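Local coordinates for Pbp related beta-lactamase (Pyrococcus abyssi, PDB 2QMI), which probably acts as a serine peptidase of the penicillin-binding protein and beta-lactamase family, assembling into a self-compartmentalizing octamer, at residues A[18-23]-A[212-217]; A[118-123]-A[131-136]; A[170-173]-A[179-182]. One frame throughout, in Å; residues are numbered along the deposited sequence.

Interaction 1 (A[18-23]-A[212-217]); sequences KVPGIS and MGYILD
Pro20 and Tyr214 make the apolar centre of this contact, Pro20 CG approaching the phenol ring obliquely. CG of Pro20 comes within 3.8 Å of CD2 of Tyr214, and Pro20 CB is 3.9 Å from the same CD2 atom. The two side chains run past each other in opposite directions, and Pro20 CG also reaches the base of the tyrosine, 3.9 Å from Tyr214 CB. The tyrosine places CG opposite its carbonyl carbon and beside its own N (chi1 -71°), which turns one flank of the ring to the proline and carries the hydroxyl beyond it, where Tyr214 OH hydrogen-bonds to Val43 N and Glu44 OE1.

Further along, the extended aliphatic chain of Lys18 meets Leu216 at about a right angle, and Lys18 CD lies 4.1 Å from Leu216 CD1. The leucine branch gets there with its CG directed away from the backbone N (chi1 -156°). Lys18 NZ continues to a weak hydrogen bond with Gly220 O. The positive phi of Lys18 (50°) belongs to the Schellman motif ending helix 3-16, just before strand 21-28 begins.

No hydrogen bond joins the segments, and only 165 Å² is buried: the two-stranded sheet 213-216/222-225 rests here on the helix-to-strand turn through carbon contacts, while the polar ends are satisfied elsewhere.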
loop_
_atom_site.group_PDB
_atom_site.type_symbol
_atom_site.label_atom_id
_atom_site.label_comp_id
_atom_site.label_asym_id
_atom_site.label_seq_id
_atom_site.Cartn_x
_atom_site.Cartn_y
_atom_site.Cartn_z
ATOM N N LYS A 18 -14.564 26.283 -4.964
ATOM C CA LYS A 18 -13.397 26.565 -4.136
ATOM C C LYS A 18 -12.452 27.616 -4.720
ATOM O O LYS A 18 -11.277 27.336 -4.976
ATOM C CB LYS A 18 -12.614 25.280 -3.845
ATOM C CG LYS A 18 -11.628 25.446 -2.686
ATOM C CD LYS A 18 -11.280 24.125 -2.003
ATOM C CE LYS A 18 -10.563 24.388 -0.677
ATOM N NZ LYS A 18 -10.194 23.154 0.069
ATOM N N VAL A 19 -12.966 28.827 -4.926
ATOM C CA VAL A 19 -12.152 29.920 -5.459
ATOM C C VAL A 19 -11.710 30.793 -4.279
ATOM O O VAL A 19 -12.527 31.176 -3.447
ATOM C CB VAL A 19 -12.947 30.788 -6.471
ATOM C CG1 VAL A 19 -12.031 31.837 -7.086
ATOM C CG2 VAL A 19 -13.558 29.904 -7.562
ATOM N N PRO A 20 -10.408 31.114 -4.196
ATOM C CA PRO A 20 -9.844 31.937 -3.117
ATOM C C PRO A 20 -10.378 33.377 -3.044
ATOM O O PRO A 20 -10.915 33.794 -2.021
ATOM C CB PRO A 20 -8.339 31.909 -3.404
ATOM C CG PRO A 20 -8.150 30.649 -4.235
ATOM C CD PRO A 20 -9.356 30.692 -5.133
ATOM N N GLY A 21 -10.207 34.126 -4.130
ATOM C CA GLY A 21 -10.652 35.507 -4.167
ATOM C C GLY A 21 -11.035 35.949 -5.568
ATOM O O GLY A 21 -10.652 35.312 -6.547
ATOM N N ILE A 22 -11.789 37.045 -5.657
ATOM C CA ILE A 22 -12.253 37.589 -6.929
ATOM C C ILE A 22 -12.476 39.104 -6.855
ATOM O O ILE A 22 -12.866 39.632 -5.817
ATOM C CB ILE A 22 -13.596 36.933 -7.356
ATOM C CG1 ILE A 22 -13.338 35.576 -8.011
ATOM C CG2 ILE A 22 -14.368 37.863 -8.285
ATOM C CD1 ILE A 22 -14.603 34.839 -8.449
ATOM N N SER A 23 -12.227 39.796 -7.964
ATOM C CA SER A 23 -12.443 41.238 -8.028
ATOM C C SER A 23 -13.279 41.552 -9.255
ATOM O O SER A 23 -13.167 40.873 -10.274
ATOM C CB SER A 23 -11.112 41.989 -8.107
ATOM O OG SER A 23 -10.505 42.070 -6.832
ATOM N N MET A 212 -1.889 36.343 -4.446
ATOM C CA MET A 212 -1.059 35.172 -4.685
ATOM C C MET A 212 -1.877 34.271 -5.612
ATOM O O MET A 212 -3.101 34.234 -5.517
ATOM C CB MET A 212 -0.779 34.455 -3.357
ATOM C CG MET A 212 -0.153 33.065 -3.489
ATOM S SD MET A 212 1.361 33.060 -4.468
ATOM C CE MET A 212 2.514 33.842 -3.318
ATOM N N GLY A 213 -1.207 33.570 -6.521
ATOM C CA GLY A 213 -1.921 32.683 -7.418
ATOM C C GLY A 213 -2.244 31.380 -6.705
ATOM O O GLY A 213 -1.641 31.071 -5.674
ATOM N N TYR A 214 -3.200 30.621 -7.243
ATOM C CA TYR A 214 -3.586 29.339 -6.655
ATOM C C TYR A 214 -3.987 28.303 -7.702
ATOM O O TYR A 214 -4.667 28.600 -8.688
ATOM C CB TYR A 214 -4.729 29.524 -5.647
ATOM C CG TYR A 214 -4.297 30.209 -4.372
ATOM C CD1 TYR A 214 -3.629 29.505 -3.367
ATOM C CD2 TYR A 214 -4.511 31.573 -4.188
ATOM C CE1 TYR A 214 -3.188 30.147 -2.217
ATOM C CE2 TYR A 214 -4.069 32.224 -3.045
ATOM C CZ TYR A 214 -3.410 31.514 -2.066
ATOM O OH TYR A 214 -2.951 32.175 -0.948
ATOM N N ILE A 215 -3.525 27.082 -7.465
ATOM C CA ILE A 215 -3.797 25.938 -8.315
ATOM C C ILE A 215 -4.408 24.915 -7.370
ATOM O O ILE A 215 -3.918 24.729 -6.263
ATOM C CB ILE A 215 -2.491 25.368 -8.914
ATOM C CG1 ILE A 215 -1.884 26.375 -9.886
ATOM C CG2 ILE A 215 -2.760 24.054 -9.613
ATOM C CD1 ILE A 215 -2.758 26.672 -11.078
ATOM N N LEU A 216 -5.483 24.267 -7.799
ATOM C CA LEU A 216 -6.154 23.267 -6.970
ATOM C C LEU A 216 -5.571 21.896 -7.319
ATOM O O LEU A 216 -5.631 21.481 -8.480
ATOM C CB LEU A 216 -7.653 23.306 -7.270
ATOM C CG LEU A 216 -8.683 22.825 -6.245
ATOM C CD1 LEU A 216 -8.553 23.623 -4.959
ATOM C CD2 LEU A 216 -10.084 22.996 -6.829
ATOM N N ASP A 217 -4.992 21.197 -6.338
ATOM C CA ASP A 217 -4.418 19.881 -6.637
ATOM C C ASP A 217 -5.477 18.789 -6.759
ATOM O O ASP A 217 -6.667 19.043 -6.559
ATOM C CB ASP A 217 -3.326 19.466 -5.624
ATOM C CG ASP A 217 -3.857 19.213 -4.219
ATOM O OD1 ASP A 217 -4.946 18.621 -4.068
ATOM O OD2 ASP A 217 -3.153 19.585 -3.252
#

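Interaction 2 (A[118-123]-A[131-136]); sequences EAFIDG and LPVSTP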
loop_
_atom_site.group_PDB
_atom_site.type_symbol
_atom_site.label_atom_id
_atom_site.label_comp_id
_atom_site.label_asym_id
_atom_site.label_seq_id
_atom_site.Cartn_x
_atom_site.Cartn_y
_atom_site.Cartn_z
ATOM N N GLU A 118 1.180 26.194 -22.980
ATOM C CA GLU A 118 0.723 25.064 -22.172
ATOM C C GLU A 118 1.906 24.385 -21.482
ATOM O O GLU A 118 1.872 24.136 -20.275
ATOM C CB GLU A 118 -0.013 24.036 -23.042
ATOM C CG GLU A 118 -1.386 24.478 -23.530
ATOM C CD GLU A 118 -1.331 25.444 -24.704
ATOM O OE1 GLU A 118 -0.221 25.760 -25.188
ATOM O OE2 GLU A 118 -2.417 25.878 -25.149
ATOM N N ALA A 119 2.949 24.089 -22.255
ATOM C CA ALA A 119 4.149 23.438 -21.723
ATOM C C ALA A 119 4.900 24.321 -20.728
ATOM O O ALA A 119 5.346 23.848 -19.689
ATOM C CB ALA A 119 5.073 23.040 -22.857
ATOM N N PHE A 120 5.034 25.604 -21.050
ATOM C CA PHE A 120 5.730 26.546 -20.183
ATOM C C PHE A 120 5.084 26.648 -18.806
ATOM O O PHE A 120 5.717 26.368 -17.790
ATOM C CB PHE A 120 5.762 27.944 -20.814
ATOM C CG PHE A 120 6.302 29.017 -19.892
ATOM C CD1 PHE A 120 7.616 28.969 -19.437
ATOM C CD2 PHE A 120 5.493 30.065 -19.473
ATOM C CE1 PHE A 120 8.113 29.956 -18.581
ATOM C CE2 PHE A 120 5.983 31.054 -18.618
ATOM C CZ PHE A 120 7.293 30.998 -18.173
ATOM N N ILE A 121 3.824 27.069 -18.776
ATOM C CA ILE A 121 3.114 27.226 -17.516
ATOM C C ILE A 121 3.026 25.929 -16.713
ATOM O O ILE A 121 3.197 25.942 -15.494
ATOM C CB ILE A 121 1.701 27.802 -17.765
ATOM C CG1 ILE A 121 1.831 29.207 -18.361
ATOM C CG2 ILE A 121 0.901 27.845 -16.466
ATOM C CD1 ILE A 121 0.523 29.831 -18.780
ATOM N N ASP A 122 2.778 24.813 -17.392
ATOM C CA ASP A 122 2.668 23.527 -16.709
ATOM C C ASP A 122 3.924 23.204 -15.893
ATOM O O ASP A 122 3.837 22.840 -14.724
ATOM C CB ASP A 122 2.416 22.405 -17.719
ATOM C CG ASP A 122 2.100 21.073 -17.048
ATOM O OD1 ASP A 122 1.039 20.975 -16.397
ATOM O OD2 ASP A 122 2.913 20.128 -17.164
ATOM N N GLY A 123 5.092 23.335 -16.514
ATOM C CA GLY A 123 6.326 23.041 -15.808
ATOM C C GLY A 123 6.608 24.024 -14.689
ATOM O O GLY A 123 7.181 23.669 -13.664
ATOM N N LEU A 131 9.418 23.732 -20.654
ATOM C CA LEU A 131 9.804 24.599 -21.774
ATOM C C LEU A 131 10.256 25.925 -21.147
ATOM O O LEU A 131 9.519 26.910 -21.154
ATOM C CB LEU A 131 8.618 24.843 -22.721
ATOM C CG LEU A 131 8.947 25.630 -24.006
ATOM C CD1 LEU A 131 10.023 24.886 -24.805
ATOM C CD2 LEU A 131 7.695 25.820 -24.856
ATOM N N PRO A 132 11.482 25.959 -20.599
ATOM C CA PRO A 132 12.067 27.132 -19.946
ATOM C C PRO A 132 12.373 28.323 -20.842
ATOM O O PRO A 132 13.531 28.688 -21.012
ATOM C CB PRO A 132 13.325 26.562 -19.300
ATOM C CG PRO A 132 13.766 25.565 -20.316
ATOM C CD PRO A 132 12.468 24.863 -20.662
ATOM N N VAL A 133 11.334 28.921 -21.415
ATOM C CA VAL A 133 11.512 30.085 -22.280
ATOM C C VAL A 133 11.271 31.344 -21.458
ATOM O O VAL A 133 10.184 31.922 -21.483
ATOM C CB VAL A 133 10.540 30.063 -23.486
ATOM C CG1 VAL A 133 10.986 29.022 -24.489
ATOM C CG2 VAL A 133 9.113 29.782 -23.012
ATOM N N SER A 134 12.305 31.755 -20.730
ATOM C CA SER A 134 12.248 32.925 -19.859
ATOM C C SER A 134 12.158 34.258 -20.587
ATOM O O SER A 134 12.007 35.306 -19.956
ATOM C CB SER A 134 13.471 32.935 -18.946
ATOM O OG SER A 134 14.661 32.917 -19.719
ATOM N N THR A 135 12.251 34.228 -21.912
ATOM C CA THR A 135 12.180 35.457 -22.690
ATOM C C THR A 135 11.561 35.197 -24.068
ATOM O O THR A 135 11.663 34.093 -24.601
ATOM C CB THR A 135 13.593 36.077 -22.847
ATOM O OG1 THR A 135 13.468 37.449 -23.233
ATOM C CG2 THR A 135 14.398 35.344 -23.899
ATOM N N PRO A 136 10.886 36.206 -24.647
ATOM C CA PRO A 136 10.243 36.110 -25.959
ATOM C C PRO A 136 11.208 35.678 -27.047
ATOM O O PRO A 136 10.828 34.997 -27.999
ATOM C CB PRO A 136 9.720 37.521 -26.180
ATOM C CG PRO A 136 9.337 37.931 -24.812
ATOM C CD PRO A 136 10.533 37.483 -23.999
HETATM O O HOH W 1 8.310 25.091 -18.033
#
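A helix-loop junction at a subunit interface is formed here: helix 116-124 packs against the irregular segment that leads into helix 136-142, and the backbones approach to 4.8 Å between Phe120 CA and Leu131 CA. Ala119 CB meets Leu131 CB at 4.0 Å, a contact of the leucine's stem rather than its branches.

Phe120 provides the larger surface. Its CG stands opposite the backbone N (chi1 172°), which lays the ring alongside the loop. Leu131 O lies at the ring edge, near the ring plane, 3.3 Å from Phe120 CD1. The same edge atom receives a methyl group from the loop, with Val133 CG2 4.0 Å from Phe120 CD1 and oblique to the ring.

The loop presents these two groups together because Pro132 is the centre of an inverse gamma turn, closed by the bond from Val133 N to Leu131 O at 2.7 Å. One water spans the segments, donating to Phe120 O at 2.9 Å and accepting from Leu131 N at 3.2 Å.

Other copies of the protein cover the junction: Tyr40 of a neighbouring subunit packs on Phe120 and Val19 of that subunit on Pro132, while Thr376 of a further subunit touches Ala119.

All four residues in touch are buried, yet no direct hydrogen bond crosses between the segments. Cohesion thus rests on apolar packing, with the water linking two main-chain polar groups and Leu131 O engaged by the turn as well as lying at the ring edge, where the C-H rim is probably weakly positive.

Interaction 3 (A[170-173]-A[179-182]); sequences KIIE and SYEE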
loop_
_atom_site.group_PDB
_atom_site.type_symbol
_atom_site.label_atom_id
_atom_site.label_comp_id
_atom_site.label_asym_id
_atom_site.label_seq_id
_atom_site.Cartn_x
_atom_site.Cartn_y
_atom_site.Cartn_z
ATOM N N LYS A 170 7.391 41.325 -31.106
ATOM C CA LYS A 170 8.698 41.551 -31.710
ATOM C C LYS A 170 8.588 42.580 -32.836
ATOM O O LYS A 170 9.494 43.382 -33.052
ATOM C CB LYS A 170 9.256 40.229 -32.254
ATOM C CG LYS A 170 10.677 40.324 -32.807
ATOM C CD LYS A 170 11.607 40.965 -31.792
ATOM C CE LYS A 170 11.659 40.170 -30.503
ATOM N NZ LYS A 170 12.386 40.929 -29.431
ATOM N N ILE A 171 7.475 42.545 -33.560
ATOM C CA ILE A 171 7.243 43.493 -34.641
ATOM C C ILE A 171 7.157 44.898 -34.040
ATOM O O ILE A 171 7.668 45.866 -34.608
ATOM C CB ILE A 171 5.941 43.149 -35.395
ATOM C CG1 ILE A 171 6.159 41.875 -36.213
ATOM C CG2 ILE A 171 5.526 44.303 -36.289
ATOM C CD1 ILE A 171 4.971 41.424 -37.006
ATOM N N ILE A 172 6.526 44.995 -32.876
ATOM C CA ILE A 172 6.387 46.273 -32.191
ATOM C C ILE A 172 7.754 46.845 -31.835
ATOM O O ILE A 172 7.995 48.040 -31.999
ATOM C CB ILE A 172 5.537 46.113 -30.919
ATOM C CG1 ILE A 172 4.069 45.922 -31.323
ATOM C CG2 ILE A 172 5.739 47.302 -29.987
ATOM C CD1 ILE A 172 3.119 45.684 -30.160
ATOM N N GLU A 173 8.655 45.996 -31.357
ATOM C CA GLU A 173 9.988 46.459 -30.995
ATOM C C GLU A 173 10.758 46.836 -32.260
ATOM O O GLU A 173 11.455 47.853 -32.302
ATOM C CB GLU A 173 10.748 45.370 -30.230
ATOM C CG GLU A 173 9.987 44.789 -29.043
ATOM C CD GLU A 173 10.878 43.974 -28.121
ATOM O OE1 GLU A 173 11.745 43.232 -28.634
ATOM O OE2 GLU A 173 10.707 44.067 -26.888
ATOM N N SER A 179 11.626 48.557 -26.381
ATOM C CA SER A 179 11.145 47.244 -25.958
ATOM C C SER A 179 9.620 47.236 -25.976
ATOM O O SER A 179 8.986 48.296 -25.879
ATOM C CB SER A 179 11.642 46.913 -24.546
ATOM O OG SER A 179 10.951 47.671 -23.570
ATOM N N TYR A 180 9.037 46.046 -26.112
ATOM C CA TYR A 180 7.581 45.894 -26.131
ATOM C C TYR A 180 6.965 46.405 -24.832
ATOM O O TYR A 180 5.924 47.060 -24.836
ATOM C CB TYR A 180 7.189 44.419 -26.311
ATOM C CG TYR A 180 5.726 44.153 -26.020
ATOM C CD1 TYR A 180 4.730 44.554 -26.916
ATOM C CD2 TYR A 180 5.331 43.574 -24.814
ATOM C CE1 TYR A 180 3.381 44.392 -26.614
ATOM C CE2 TYR A 180 3.979 43.409 -24.501
ATOM C CZ TYR A 180 3.012 43.823 -25.403
ATOM O OH TYR A 180 1.676 43.695 -25.083
ATOM N N GLU A 181 7.612 46.087 -23.717
ATOM C CA GLU A 181 7.118 46.510 -22.419
ATOM C C GLU A 181 7.079 48.026 -22.271
ATOM O O GLU A 181 6.077 48.572 -21.813
ATOM C CB GLU A 181 7.961 45.886 -21.303
ATOM C CG GLU A 181 7.882 44.366 -21.273
ATOM C CD GLU A 181 9.086 43.692 -21.910
ATOM O OE1 GLU A 181 9.549 44.140 -22.984
ATOM O OE2 GLU A 181 9.566 42.696 -21.329
ATOM N N GLU A 182 8.152 48.714 -22.652
ATOM C CA GLU A 182 8.153 50.171 -22.540
ATOM C C GLU A 182 7.211 50.832 -23.546
ATOM O O GLU A 182 6.717 51.929 -23.301
ATOM C CB GLU A 182 9.579 50.751 -22.660
ATOM C CG GLU A 182 10.343 50.478 -23.949
ATOM C CD GLU A 182 11.809 50.983 -23.889
ATOM O OE1 GLU A 182 12.019 52.212 -23.677
ATOM O OE2 GLU A 182 12.746 50.151 -24.054
#
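The polar part of the contact centres on Glu173, whose carboxylate receives the first backbone N-H of helix 180-189. Tyr180 N donates to Glu173 OE2, which uses its anti lone pair, at 2.7 Å with an N-H...O angle of 160°. Extension beyond CG (chi2 -166°) carries the acid across to that amide, at about a right angle to the Tyr180 side chain. Glu173 OE1 forms a salt bridge with Lys170 NZ, modelled shorter than expected and uncertain in detail; Lys170 NZ also pairs with Glu137. Glu181 OE1 lies 4.1 Å from Glu173 OE2, a like-charge approach that the lysine and the helix N-terminus probably ease.

The apolar part is Ile172 against Tyr180: Ile172 CD1 sits at the ring edge, in its plane, 3.8 Å from Tyr180 CE1. Beyond it, Tyr180 OH hydrogen-bonds to Thr65 of helix 61-74, which also packs on Ile172.

Within the second segment, Ser179 N donates to Glu182 OE2 at 3.0 Å, from above the carboxylate plane, and Glu182 N to Ser179 OG at 3.1 Å, though that hydroxyl is less surely placed. These reciprocal bonds fit a capping box at the N-terminus of helix 180-189, which a short turn joins to helix 162-176.

All three contacts fall within the beta-lactamase family region, but within one subunit none touches another. Interaction 1 joins segments 189 residues apart in sequence, and interactions 2 and 3 follow one after the other in the intervening part. The nearest atoms of interactions 2 and 3 are about 5 Å apart, those of 1 and 2 about 7 Å, and those of 1 and 3 about 20 Å. Helix 136-142 relates the second to the third: it packs on Val133, and its Glu137 pairs with Lys170. Between subunits, Val19 of segment 18-23 packs on Pro132 of another subunit. In interaction 3 the Tyr180 side chain lies near, without touching, an SxxK-type group that includes Ser59 and Lys62, consistent with the active site of this family.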